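Local coordinates for protein putative nucleotidyltransferase (Sulfolobus solfataricus P2, PDB 2RFF) that probably transfers nucleotidyl groups, as expected of a small nucleotidyltransferase-domain protein whose substrate is not established, at residues Ile9-Arg14 with Gly45-Thr50; Asn32-Tyr37 with Val58-Lys63; Val36-Ser41 with Val99-Arg104; Asp54-Phe59 with Asp83-Asp88. One frame throughout, in Å; residues are numbered along the deposited sequence. Where two conformers were deposited one is given.

Contact 1: Ile9-Arg14 with Gly45-Thr50; sequences IESQIR and GDYLDT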
# COMPACT_ATOMS: atom_id res chain seq x y z
N ILE A 9 -3.96 3.13 17.73
CA ILE A 9 -5.19 3.22 16.91
C ILE A 9 -5.23 4.52 16.09
O ILE A 9 -5.52 4.47 14.90
CB ILE A 9 -6.47 2.99 17.74
CG1 ILE A 9 -6.52 1.56 18.28
CG2 ILE A 9 -7.74 3.31 16.92
CD1 ILE A 9 -6.60 0.45 17.21
N GLU A 10 -4.93 5.66 16.73
CA GLU A 10 -4.91 6.95 16.01
C GLU A 10 -3.87 6.93 14.88
O GLU A 10 -4.15 7.46 13.80
CB GLU A 10 -4.68 8.14 16.94
CG GLU A 10 -5.85 8.42 17.87
CD GLU A 10 -5.55 9.45 18.99
OE1 GLU A 10 -4.50 10.14 18.97
OE2 GLU A 10 -6.40 9.58 19.89
N SER A 11 -2.71 6.30 15.11
CA SER A 11 -1.68 6.19 14.08
C SER A 11 -2.15 5.30 12.94
O SER A 11 -1.80 5.57 11.81
CB SER A 11 -0.34 5.67 14.61
OG SER A 11 -0.39 4.27 14.85
N GLN A 12 -2.91 4.26 13.25
CA GLN A 12 -3.44 3.35 12.19
C GLN A 12 -4.40 4.13 11.27
O GLN A 12 -4.30 4.06 10.05
CB GLN A 12 -4.14 2.13 12.79
CG GLN A 12 -4.54 1.02 11.78
CD GLN A 12 -3.35 0.20 11.26
OE1 GLN A 12 -2.17 0.58 11.39
NE2 GLN A 12 -3.67 -0.97 10.69
N ILE A 13 -5.29 4.91 11.88
CA ILE A 13 -6.24 5.74 11.15
C ILE A 13 -5.50 6.76 10.28
O ILE A 13 -5.74 6.85 9.07
CB ILE A 13 -7.25 6.45 12.10
CG1 ILE A 13 -8.10 5.41 12.82
CG2 ILE A 13 -8.19 7.37 11.34
CD1 ILE A 13 -8.91 5.94 13.98
N ARG A 14 -4.56 7.49 10.87
CA ARG A 14 -3.78 8.47 10.15
C ARG A 14 -2.97 7.87 8.99
O ARG A 14 -2.94 8.40 7.88
CB ARG A 14 -2.85 9.18 11.15
CG ARG A 14 -1.98 10.22 10.60
CD ARG A 14 -1.27 10.97 11.71
NE ARG A 14 -0.38 10.12 12.49
CZ ARG A 14 -0.51 9.73 13.78
NH1 ARG A 14 -1.54 10.07 14.57
NH2 ARG A 14 0.42 8.95 14.30
N GLY A 45 -0.78 -6.68 12.41
CA GLY A 45 -1.25 -6.29 13.73
C GLY A 45 -0.15 -6.00 14.73
O GLY A 45 -0.44 -5.38 15.75
N ASP A 46 1.10 -6.37 14.43
CA ASP A 46 2.25 -6.20 15.36
C ASP A 46 2.94 -4.83 15.25
O ASP A 46 4.15 -4.74 15.39
CB ASP A 46 3.25 -7.35 15.22
CG ASP A 46 3.87 -7.44 13.85
OD1 ASP A 46 3.16 -7.19 12.88
OD2 ASP A 46 5.06 -7.77 13.71
N TYR A 47 2.16 -3.79 15.00
CA TYR A 47 2.68 -2.44 14.81
C TYR A 47 2.67 -1.66 16.09
O TYR A 47 1.93 -1.96 17.04
CB TYR A 47 1.87 -1.68 13.76
CG TYR A 47 0.41 -1.38 14.09
CD1 TYR A 47 0.05 -0.21 14.77
CD2 TYR A 47 -0.61 -2.24 13.71
CE1 TYR A 47 -1.26 0.08 15.08
CE2 TYR A 47 -1.94 -1.94 14.00
CZ TYR A 47 -2.27 -0.77 14.70
OH TYR A 47 -3.60 -0.52 14.97
N LEU A 48 3.50 -0.62 16.07
CA LEU A 48 3.60 0.37 17.11
C LEU A 48 3.00 1.64 16.57
O LEU A 48 2.86 1.79 15.35
CB LEU A 48 5.06 0.64 17.42
CG LEU A 48 5.88 -0.48 18.07
CD1 LEU A 48 7.38 -0.17 18.10
CD2 LEU A 48 5.38 -0.74 19.48
N ASP A 49 2.74 2.60 17.44
CA ASP A 49 2.25 3.91 16.98
C ASP A 49 3.25 4.62 16.02
O ASP A 49 2.84 5.38 15.16
CB ASP A 49 1.83 4.85 18.14
CG ASP A 49 2.96 5.15 19.13
OD1 ASP A 49 4.04 4.55 19.10
OD2 ASP A 49 2.72 6.02 19.99
N THR A 50 4.53 4.33 16.16
CA THR A 50 5.60 4.90 15.32
C THR A 50 5.92 4.10 14.03
O THR A 50 6.80 4.48 13.23
CB THR A 50 6.92 4.97 16.15
OG1 THR A 50 7.18 3.68 16.73
CG2 THR A 50 6.80 6.01 17.27
O HOH W 1 3.12 7.23 13.09
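Segment 9-14 is a piece of the long helix 6-29, and segment 45-50 is irregular. The backbones come closest at S11 and D49, whose CA atoms are 5.4 Å apart. G45 leaves the short helix 41-44 with positive phi, and the chain then turns back toward the long helix. Side-chain packing centres on Y47. The amide of Q12 lies flat over one face of its ring, with the two planes 2° apart. Q12 OE1 sits 3.6 Å from Y47 CZ, toward the rim of the ring. Q12 CB meets Y47 OH at 3.5 Å, and I9 CD1 reaches the same hydroxyl. A bend at chi2 (73°) folds the Q12 amide back over the ring. R42 NH1 binds Q12 OE1, and K4 makes a cation-pi contact with Y47. This loop joins helix 41-44, which starts at a Gly-Ser pair like that of nucleotidyltransferases, to strand 53-59. The contact ties the start of helix 6-29 to what is probably the active-site side. With an alanine at Y47, the Q12 amide would probably lose its stacking surface and be freer to turn. S11 CB touches D49 O at 3.2 Å, while S11 OG bonds back to A8 O. A water donates to D49 O at 2.8 Å and takes a weak bond from R14 NH2. The D49 carboxylate turns to S7.

Contact 2: Asn32-Tyr37 with Val58-Lys63; sequences NLEEVY and VFKGIK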
# COMPACT_ATOMS: atom_id res chain seq x y z
N ASN A 32 -3.22 1.17 -15.60
CA ASN A 32 -2.80 -0.22 -15.32
C ASN A 32 -2.58 -0.57 -13.83
O ASN A 32 -2.30 -1.71 -13.52
CB ASN A 32 -1.60 -0.67 -16.17
CG ASN A 32 -0.33 0.17 -15.95
OD1 ASN A 32 -0.43 1.38 -15.71
ND2 ASN A 32 0.84 -0.44 -16.10
N LEU A 33 -2.70 0.40 -12.91
CA LEU A 33 -2.70 0.08 -11.47
C LEU A 33 -3.99 -0.72 -11.24
O LEU A 33 -5.07 -0.25 -11.56
CB LEU A 33 -2.71 1.31 -10.58
CG LEU A 33 -2.61 0.92 -9.08
CD1 LEU A 33 -1.21 0.47 -8.71
CD2 LEU A 33 -3.00 2.10 -8.25
N GLU A 34 -3.84 -1.92 -10.68
CA GLU A 34 -4.97 -2.83 -10.52
C GLU A 34 -5.38 -3.07 -9.08
O GLU A 34 -6.57 -3.19 -8.79
CB GLU A 34 -4.70 -4.15 -11.27
CG GLU A 34 -5.73 -5.22 -11.09
CD GLU A 34 -7.17 -4.81 -11.44
OE1 GLU A 34 -7.37 -3.86 -12.22
OE2 GLU A 34 -8.11 -5.49 -10.95
N GLU A 35 -4.40 -3.23 -8.20
CA GLU A 35 -4.64 -3.51 -6.80
C GLU A 35 -3.57 -2.83 -5.97
O GLU A 35 -2.45 -2.64 -6.45
CB GLU A 35 -4.58 -5.02 -6.48
CG GLU A 35 -5.74 -5.83 -7.05
CD GLU A 35 -5.60 -7.33 -7.03
OE1 GLU A 35 -4.60 -7.90 -6.55
OE2 GLU A 35 -6.56 -7.95 -7.47
N VAL A 36 -3.95 -2.50 -4.75
CA VAL A 36 -2.99 -2.05 -3.75
C VAL A 36 -3.26 -2.83 -2.48
O VAL A 36 -4.41 -3.01 -2.07
CB VAL A 36 -3.06 -0.53 -3.48
CG1 VAL A 36 -2.12 -0.05 -2.32
CG2 VAL A 36 -2.74 0.23 -4.74
N TYR A 37 -2.18 -3.25 -1.84
CA TYR A 37 -2.25 -3.94 -0.56
C TYR A 37 -1.45 -3.14 0.48
O TYR A 37 -0.48 -2.43 0.16
CB TYR A 37 -1.68 -5.36 -0.67
CG TYR A 37 -2.44 -6.29 -1.57
CD1 TYR A 37 -2.26 -6.25 -2.95
CD2 TYR A 37 -3.35 -7.21 -1.04
CE1 TYR A 37 -2.94 -7.18 -3.80
CE2 TYR A 37 -4.04 -8.11 -1.88
CZ TYR A 37 -3.85 -8.03 -3.27
OH TYR A 37 -4.47 -8.86 -4.14
N VAL A 58 0.27 -2.93 -7.23
CA VAL A 58 0.18 -4.08 -8.17
C VAL A 58 -0.36 -3.56 -9.49
O VAL A 58 -1.47 -3.07 -9.53
CB VAL A 58 -0.66 -5.29 -7.68
CG1 VAL A 58 -0.63 -6.49 -8.69
CG2 VAL A 58 -0.15 -5.72 -6.34
N PHE A 59 0.47 -3.62 -10.53
CA PHE A 59 0.15 -3.11 -11.87
C PHE A 59 0.02 -4.22 -12.87
O PHE A 59 0.70 -5.21 -12.75
CB PHE A 59 1.26 -2.20 -12.42
CG PHE A 59 1.46 -0.90 -11.65
CD1 PHE A 59 2.25 -0.85 -10.53
CD2 PHE A 59 0.95 0.31 -12.14
CE1 PHE A 59 2.50 0.40 -9.85
CE2 PHE A 59 1.15 1.53 -11.47
CZ PHE A 59 1.93 1.56 -10.33
N LYS A 60 -0.83 -4.02 -13.87
CA LYS A 60 -0.91 -4.95 -15.00
C LYS A 60 0.16 -4.59 -16.02
O LYS A 60 0.48 -3.43 -16.19
CB LYS A 60 -2.30 -4.90 -15.66
CG LYS A 60 -3.38 -5.27 -14.68
CD LYS A 60 -4.69 -5.71 -15.30
CE LYS A 60 -5.62 -4.58 -15.61
NZ LYS A 60 -6.98 -5.12 -16.08
N GLY A 61 0.74 -5.60 -16.66
CA GLY A 61 1.65 -5.43 -17.79
C GLY A 61 3.02 -4.83 -17.54
O GLY A 61 3.57 -4.18 -18.44
N ILE A 62 3.58 -5.02 -16.35
CA ILE A 62 4.94 -4.50 -16.03
C ILE A 62 5.96 -5.61 -15.76
O ILE A 62 7.00 -5.34 -15.20
CB ILE A 62 4.93 -3.45 -14.87
CG1 ILE A 62 4.50 -4.08 -13.54
CG2 ILE A 62 3.99 -2.30 -15.22
CD1 ILE A 62 4.92 -3.27 -12.31
N LYS A 63 5.66 -6.85 -16.15
CA LYS A 63 6.58 -7.97 -15.94
C LYS A 63 8.01 -7.70 -16.41
O LYS A 63 8.97 -8.10 -15.74
CB LYS A 63 6.02 -9.21 -16.66
CG LYS A 63 6.81 -10.46 -16.44
O HOH W 2 -8.61 -3.01 -14.48
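L33 and F59 make the main apolar contact. L33 CD1 stands over the centre of the F59 ring, 3.7 Å from the centroid and 11° off the ring normal, a CH-pi contact. L33 has CG anti to its own N (chi1 -176°), which carries that methyl across to the ring. N32 lies at the edge of the same ring, its OD1 near the ring plane and the amide tilted 54° to it. N32 ND2 donates to K60 O at 3.0 Å, close to the amide plane. In return K60 N donates to N32 O at 2.8 Å. These two bonds close the end of the strand pair. The E34 and K60 chains meet through E34 CB and K60 CG, 3.8 Å apart. Their charged ends do not pair directly: E34 OE1 is 4.1 Å from K60 NZ, and one water touches both. E34 OE2 pairs instead with K103. V58 CG2 meets the edge of the Y37 ring, 4.0 Å from Y37 CD1. Y37 OH donates to E35 OE1 at 2.6 Å, from above the carboxylate plane.

E34 and E35 both face V58, a classic beta bulge between antiparallel strands. V58 O takes bonds from both E34 N and E35 N. E35 also has salt bridges to K92 and K103. The pair joins strands 33-39 and 53-59 inside the sheet. L33 and F59 pack on V26 of helix 6-29, and W102 of strand 98-103 borders L33.

Contact 3: Val36-Ser41 with Val99-Arg104; sequences VYIFGS and VLFWKR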
# COMPACT_ATOMS: atom_id res chain seq x y z
N VAL A 36 -3.95 -2.50 -4.75
CA VAL A 36 -2.99 -2.05 -3.75
C VAL A 36 -3.26 -2.83 -2.48
O VAL A 36 -4.41 -3.01 -2.07
CB VAL A 36 -3.06 -0.53 -3.48
CG1 VAL A 36 -2.12 -0.05 -2.32
CG2 VAL A 36 -2.74 0.23 -4.74
N TYR A 37 -2.18 -3.25 -1.84
CA TYR A 37 -2.25 -3.94 -0.56
C TYR A 37 -1.45 -3.14 0.48
O TYR A 37 -0.48 -2.43 0.16
CB TYR A 37 -1.68 -5.36 -0.67
CG TYR A 37 -2.44 -6.29 -1.57
CD1 TYR A 37 -2.26 -6.25 -2.95
CD2 TYR A 37 -3.35 -7.21 -1.04
CE1 TYR A 37 -2.94 -7.18 -3.80
CE2 TYR A 37 -4.04 -8.11 -1.88
CZ TYR A 37 -3.85 -8.03 -3.27
OH TYR A 37 -4.47 -8.86 -4.14
N ILE A 38 -1.88 -3.29 1.73
CA ILE A 38 -1.07 -2.93 2.88
C ILE A 38 -0.37 -4.23 3.32
O ILE A 38 -1.00 -5.31 3.38
CB ILE A 38 -1.88 -2.35 4.05
CG1 ILE A 38 -2.74 -1.18 3.57
CG2 ILE A 38 -0.94 -1.97 5.22
CD1 ILE A 38 -1.99 -0.10 2.79
N PHE A 39 0.95 -4.19 3.50
CA PHE A 39 1.71 -5.30 4.04
C PHE A 39 2.45 -4.83 5.27
O PHE A 39 2.24 -3.70 5.74
CB PHE A 39 2.60 -5.96 2.97
CG PHE A 39 3.79 -5.13 2.49
CD1 PHE A 39 3.65 -4.20 1.48
CD2 PHE A 39 5.07 -5.39 2.97
CE1 PHE A 39 4.77 -3.45 1.02
CE2 PHE A 39 6.18 -4.69 2.49
CZ PHE A 39 6.03 -3.72 1.52
N GLY A 40 3.23 -5.72 5.85
CA GLY A 40 4.01 -5.39 7.03
C GLY A 40 3.19 -5.34 8.30
O GLY A 40 2.08 -5.84 8.36
N SER A 41 3.74 -4.68 9.32
CA SER A 41 3.14 -4.73 10.67
C SER A 41 1.76 -4.14 10.78
O SER A 41 0.97 -4.61 11.61
CB SER A 41 4.06 -4.11 11.71
OG SER A 41 4.27 -2.76 11.46
N VAL A 99 -3.10 -7.17 3.23
CA VAL A 99 -4.50 -6.78 3.27
C VAL A 99 -4.85 -6.00 2.01
O VAL A 99 -4.14 -5.10 1.65
CB VAL A 99 -4.77 -5.86 4.49
CG1 VAL A 99 -6.14 -5.16 4.37
CG2 VAL A 99 -4.64 -6.66 5.76
N LEU A 100 -5.93 -6.40 1.32
CA LEU A 100 -6.39 -5.68 0.15
C LEU A 100 -6.93 -4.30 0.58
O LEU A 100 -7.84 -4.16 1.40
CB LEU A 100 -7.41 -6.50 -0.65
CG LEU A 100 -7.87 -5.90 -1.97
CD1 LEU A 100 -6.79 -5.95 -3.03
CD2 LEU A 100 -9.13 -6.63 -2.49
N PHE A 101 -6.35 -3.28 -0.01
CA PHE A 101 -6.64 -1.91 0.34
C PHE A 101 -7.51 -1.25 -0.73
O PHE A 101 -8.39 -0.46 -0.40
CB PHE A 101 -5.31 -1.16 0.50
CG PHE A 101 -5.42 0.26 1.03
CD1 PHE A 101 -5.85 0.47 2.34
CD2 PHE A 101 -5.02 1.35 0.25
CE1 PHE A 101 -5.90 1.76 2.84
CE2 PHE A 101 -5.10 2.65 0.76
CZ PHE A 101 -5.56 2.86 2.05
N TRP A 102 -7.20 -1.55 -1.99
CA TRP A 102 -7.86 -0.95 -3.12
C TRP A 102 -7.75 -1.91 -4.29
O TRP A 102 -6.77 -2.68 -4.43
CB TRP A 102 -7.18 0.40 -3.43
CG TRP A 102 -7.68 1.14 -4.65
CD1 TRP A 102 -8.62 2.12 -4.69
CD2 TRP A 102 -7.26 0.93 -6.00
NE1 TRP A 102 -8.80 2.57 -5.99
CE2 TRP A 102 -7.99 1.83 -6.82
CE3 TRP A 102 -6.34 0.06 -6.62
CZ2 TRP A 102 -7.82 1.91 -8.21
CZ3 TRP A 102 -6.18 0.11 -8.01
CH2 TRP A 102 -6.91 1.04 -8.79
N LYS A 103 -8.77 -1.87 -5.13
CA LYS A 103 -8.79 -2.63 -6.38
C LYS A 103 -9.56 -1.78 -7.38
O LYS A 103 -10.56 -1.18 -7.05
CB LYS A 103 -9.40 -4.01 -6.21
CG LYS A 103 -9.39 -4.83 -7.49
CD LYS A 103 -9.74 -6.24 -7.16
CE LYS A 103 -9.90 -7.10 -8.39
NZ LYS A 103 -8.64 -7.31 -9.09
N ARG A 104 -9.08 -1.72 -8.62
CA ARG A 104 -9.76 -0.91 -9.61
C ARG A 104 -11.29 -1.14 -9.65
O ARG A 104 -12.03 -0.15 -9.61
CB ARG A 104 -9.12 -1.11 -11.00
CG ARG A 104 -9.72 -0.31 -12.13
CD ARG A 104 -9.40 1.14 -12.04
NE ARG A 104 -7.97 1.43 -12.22
CZ ARG A 104 -7.39 2.62 -12.02
NH1 ARG A 104 -8.08 3.66 -11.60
NH2 ARG A 104 -6.08 2.75 -12.21
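The Y37 ring carries L100 CD1 over one face, 3.9 Å from the centroid and set toward the rim. K98 adds a cation-pi contact to this ring. The F101 ring takes I38 CD1 over one face, again nearer the rim, at 4.0 Å from the centroid. I38 CG1 also touches F101 CD1 at 3.7 Å. F101 runs alongside V36, pointing the same way, with V36 CG1 near F101 CD2. The W102 indole meets V36 at its edge: V36 N lies near the ring plane by CE3, and V36 CG2 is 4.1 Å from W102 CE3. R104 N lies over one indole face. The R104 guanidinium turns its own face to the indole edge, centred on W102 CH2. F108 meets the W102 ring as well, with planes at about 60°.

The backbones form an antiparallel pair, with the short axes 4.4 Å apart. F101 and W102 both face V36, a classic beta bulge. V36 O accepts from F101 N at 2.8 Å and from W102 N at 3.1 Å. The bulge shifts the register by one, so that Y37 pairs with L100 and I38 with V99. Beyond the pairing, strand 33-39 runs into G40 and S41, which resemble the Gly-Ser motif of nucleotidyltransferases. G40 is the N-cap of helix 41-44, and its positive phi favours glycine. On the V36 face, V23 meets V36, while L16 and A19 of the same helix 6-29 pack on F101.

Contact 4: Asp54-Phe59 with Asp83-Asp88; sequences DILFVF and DYIVLD. With EDO (1,2-ethanediol), chain C.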
# COMPACT_ATOMS: atom_id res chain seq x y z
N ASP A 54 3.43 0.11 5.01
CA ASP A 54 4.03 -0.51 3.83
C ASP A 54 2.96 -0.75 2.78
O ASP A 54 1.96 -1.43 3.06
CB ASP A 54 4.69 -1.82 4.23
CG ASP A 54 5.84 -1.63 5.17
OD1 ASP A 54 6.64 -0.70 4.98
OD2 ASP A 54 5.98 -2.40 6.12
N ILE A 55 3.20 -0.22 1.58
CA ILE A 55 2.22 -0.23 0.50
C ILE A 55 2.76 -1.02 -0.67
O ILE A 55 3.83 -0.73 -1.17
CB ILE A 55 1.89 1.20 0.04
CG1 ILE A 55 1.41 2.06 1.23
CG2 ILE A 55 0.81 1.15 -1.07
CD1 ILE A 55 1.11 3.49 0.79
N LEU A 56 1.99 -2.03 -1.10
CA LEU A 56 2.30 -2.83 -2.28
C LEU A 56 1.41 -2.35 -3.43
O LEU A 56 0.19 -2.48 -3.35
CB LEU A 56 2.08 -4.33 -2.03
CG LEU A 56 2.11 -5.21 -3.28
CD1 LEU A 56 3.45 -5.07 -4.00
CD2 LEU A 56 1.74 -6.63 -2.94
N PHE A 57 2.03 -1.81 -4.47
CA PHE A 57 1.31 -1.38 -5.67
C PHE A 57 1.40 -2.54 -6.68
O PHE A 57 2.51 -2.97 -7.00
CB PHE A 57 1.93 -0.13 -6.27
CG PHE A 57 1.94 1.05 -5.39
CD1 PHE A 57 0.86 1.89 -5.40
CD2 PHE A 57 3.02 1.33 -4.58
CE1 PHE A 57 0.84 3.02 -4.64
CE2 PHE A 57 3.01 2.50 -3.81
CZ PHE A 57 1.92 3.32 -3.82
N VAL A 58 0.27 -2.93 -7.23
CA VAL A 58 0.18 -4.08 -8.17
C VAL A 58 -0.36 -3.56 -9.49
O VAL A 58 -1.47 -3.07 -9.53
CB VAL A 58 -0.66 -5.29 -7.68
CG1 VAL A 58 -0.63 -6.49 -8.69
CG2 VAL A 58 -0.15 -5.72 -6.34
N PHE A 59 0.47 -3.62 -10.53
CA PHE A 59 0.15 -3.11 -11.87
C PHE A 59 0.02 -4.22 -12.87
O PHE A 59 0.70 -5.21 -12.75
CB PHE A 59 1.26 -2.20 -12.42
CG PHE A 59 1.46 -0.90 -11.65
CD1 PHE A 59 2.25 -0.85 -10.53
CD2 PHE A 59 0.95 0.31 -12.14
CE1 PHE A 59 2.50 0.40 -9.85
CE2 PHE A 59 1.15 1.53 -11.47
CZ PHE A 59 1.93 1.56 -10.33
N ASP A 83 6.80 3.07 3.22
CA ASP A 83 7.70 2.30 2.34
C ASP A 83 6.82 1.53 1.40
O ASP A 83 5.61 1.44 1.62
CB ASP A 83 8.69 1.43 3.11
CG ASP A 83 9.93 1.04 2.28
OD1 ASP A 83 10.06 1.44 1.12
OD2 ASP A 83 10.83 0.37 2.83
N TYR A 84 7.41 1.07 0.31
CA TYR A 84 6.61 0.43 -0.74
C TYR A 84 7.33 -0.63 -1.55
O TYR A 84 8.55 -0.72 -1.55
CB TYR A 84 6.07 1.57 -1.67
CG TYR A 84 7.15 2.18 -2.52
CD1 TYR A 84 7.91 3.24 -2.04
CD2 TYR A 84 7.46 1.65 -3.77
CE1 TYR A 84 8.94 3.78 -2.82
CE2 TYR A 84 8.49 2.17 -4.55
CZ TYR A 84 9.21 3.25 -4.07
OH TYR A 84 10.23 3.76 -4.83
N ILE A 85 6.52 -1.38 -2.27
CA ILE A 85 6.99 -2.34 -3.28
C ILE A 85 6.08 -2.17 -4.51
O ILE A 85 4.88 -1.93 -4.34
CB ILE A 85 6.91 -3.83 -2.83
CG1 ILE A 85 7.87 -4.04 -1.66
CG2 ILE A 85 7.28 -4.84 -3.98
CD1 ILE A 85 7.77 -5.39 -1.03
N VAL A 86 6.64 -2.32 -5.71
CA VAL A 86 5.88 -2.31 -6.94
C VAL A 86 6.06 -3.69 -7.60
O VAL A 86 7.18 -4.12 -7.87
CB VAL A 86 6.38 -1.23 -7.93
CG1 VAL A 86 5.69 -1.35 -9.31
CG2 VAL A 86 6.19 0.22 -7.38
N LEU A 87 4.94 -4.34 -7.90
CA LEU A 87 4.92 -5.70 -8.50
C LEU A 87 3.93 -5.76 -9.64
O LEU A 87 2.99 -4.98 -9.72
CB LEU A 87 4.57 -6.84 -7.50
CG LEU A 87 5.55 -7.01 -6.33
CD1 LEU A 87 5.06 -8.13 -5.42
CD2 LEU A 87 6.99 -7.28 -6.82
N ASP A 88 4.19 -6.69 -10.53
CA ASP A 88 3.25 -7.05 -11.58
C ASP A 88 2.18 -7.95 -10.95
O ASP A 88 2.43 -8.64 -9.93
CB ASP A 88 3.98 -7.85 -12.66
CG ASP A 88 3.14 -8.16 -13.84
OD1 ASP A 88 2.79 -7.29 -14.63
OD2 ASP A 88 2.79 -9.34 -14.04
C1 EDO C . 11.74 -0.13 -2.75
O1 EDO C . 12.92 -0.48 -3.50
C2 EDO C . 11.64 1.36 -2.39
O2 EDO C . 12.52 1.77 -1.33
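L56 CD1 fits against L87 CG at 3.7 Å and I85 CG2 at 3.8 Å, the two leucines crossing at about a right angle. The chi1 of 168° at L56 swings this methyl over the neighbouring strand. On the other face F57 CE2 meets Y84 CB at 3.8 Å, and F59 CE1 meets V86 CG1 at 3.7 Å. I55 CG2 lies over one face of the F57 ring. Y84 packs on M71 and V74 of helix 67-74 and on I78; a 1,2-ethanediol, probably from crystallisation, lies over one ring face. A glycine in place of Y84 would probably leave a gap beside F57 and helix 67-74.

Five backbone bonds, from I55 N to D83 O through to F59 N to L87 O, hold the strands parallel, at 16°. With helix 67-74 they make a beta-alpha-beta unit. Helix 6-29 lies over the F57 face, where I22 and V26 touch F57 and A19 touches I55. D88 OD1 accepts from I62 N, fixing the turn after strand 53-59.

D54 and D83 cross obliquely near the start of the strands, their carboxylate planes 65° apart. D54 OD1 touches D83 CB at 3.5 Å and is 4.8 Å from D83 OD2. The D-x-D pattern of D52 and D54, with D83 nearby, is consistent with the family's metal-binding carboxylates, although 1,2-ethanediol and not a metal is bound here.

Overall arrangement
Contacts 2, 3 and 4 lie in one mixed sheet; contact 1 stands at its end. Contacts 2 and 4 share V58 and F59, with centres about 8 Å apart. Contacts 2 and 3 share V36 and Y37, with centres about 12 Å apart. Contacts 3 and 4 meet where Y37 O faces L56 N at 2.8 Å. Contact 1 lies about 26 Å from contact 2, centre to centre, but touches contact 3: Y47 CB is 3.5 Å from S41 OG. The probable active site lies between S41 and the D54 and D83 carboxylates, with the loop of contact 1 joining S41 to D54 in sequence. The 1,2-ethanediol by D83 and Y84, probably from crystallisation, lies at contact 4.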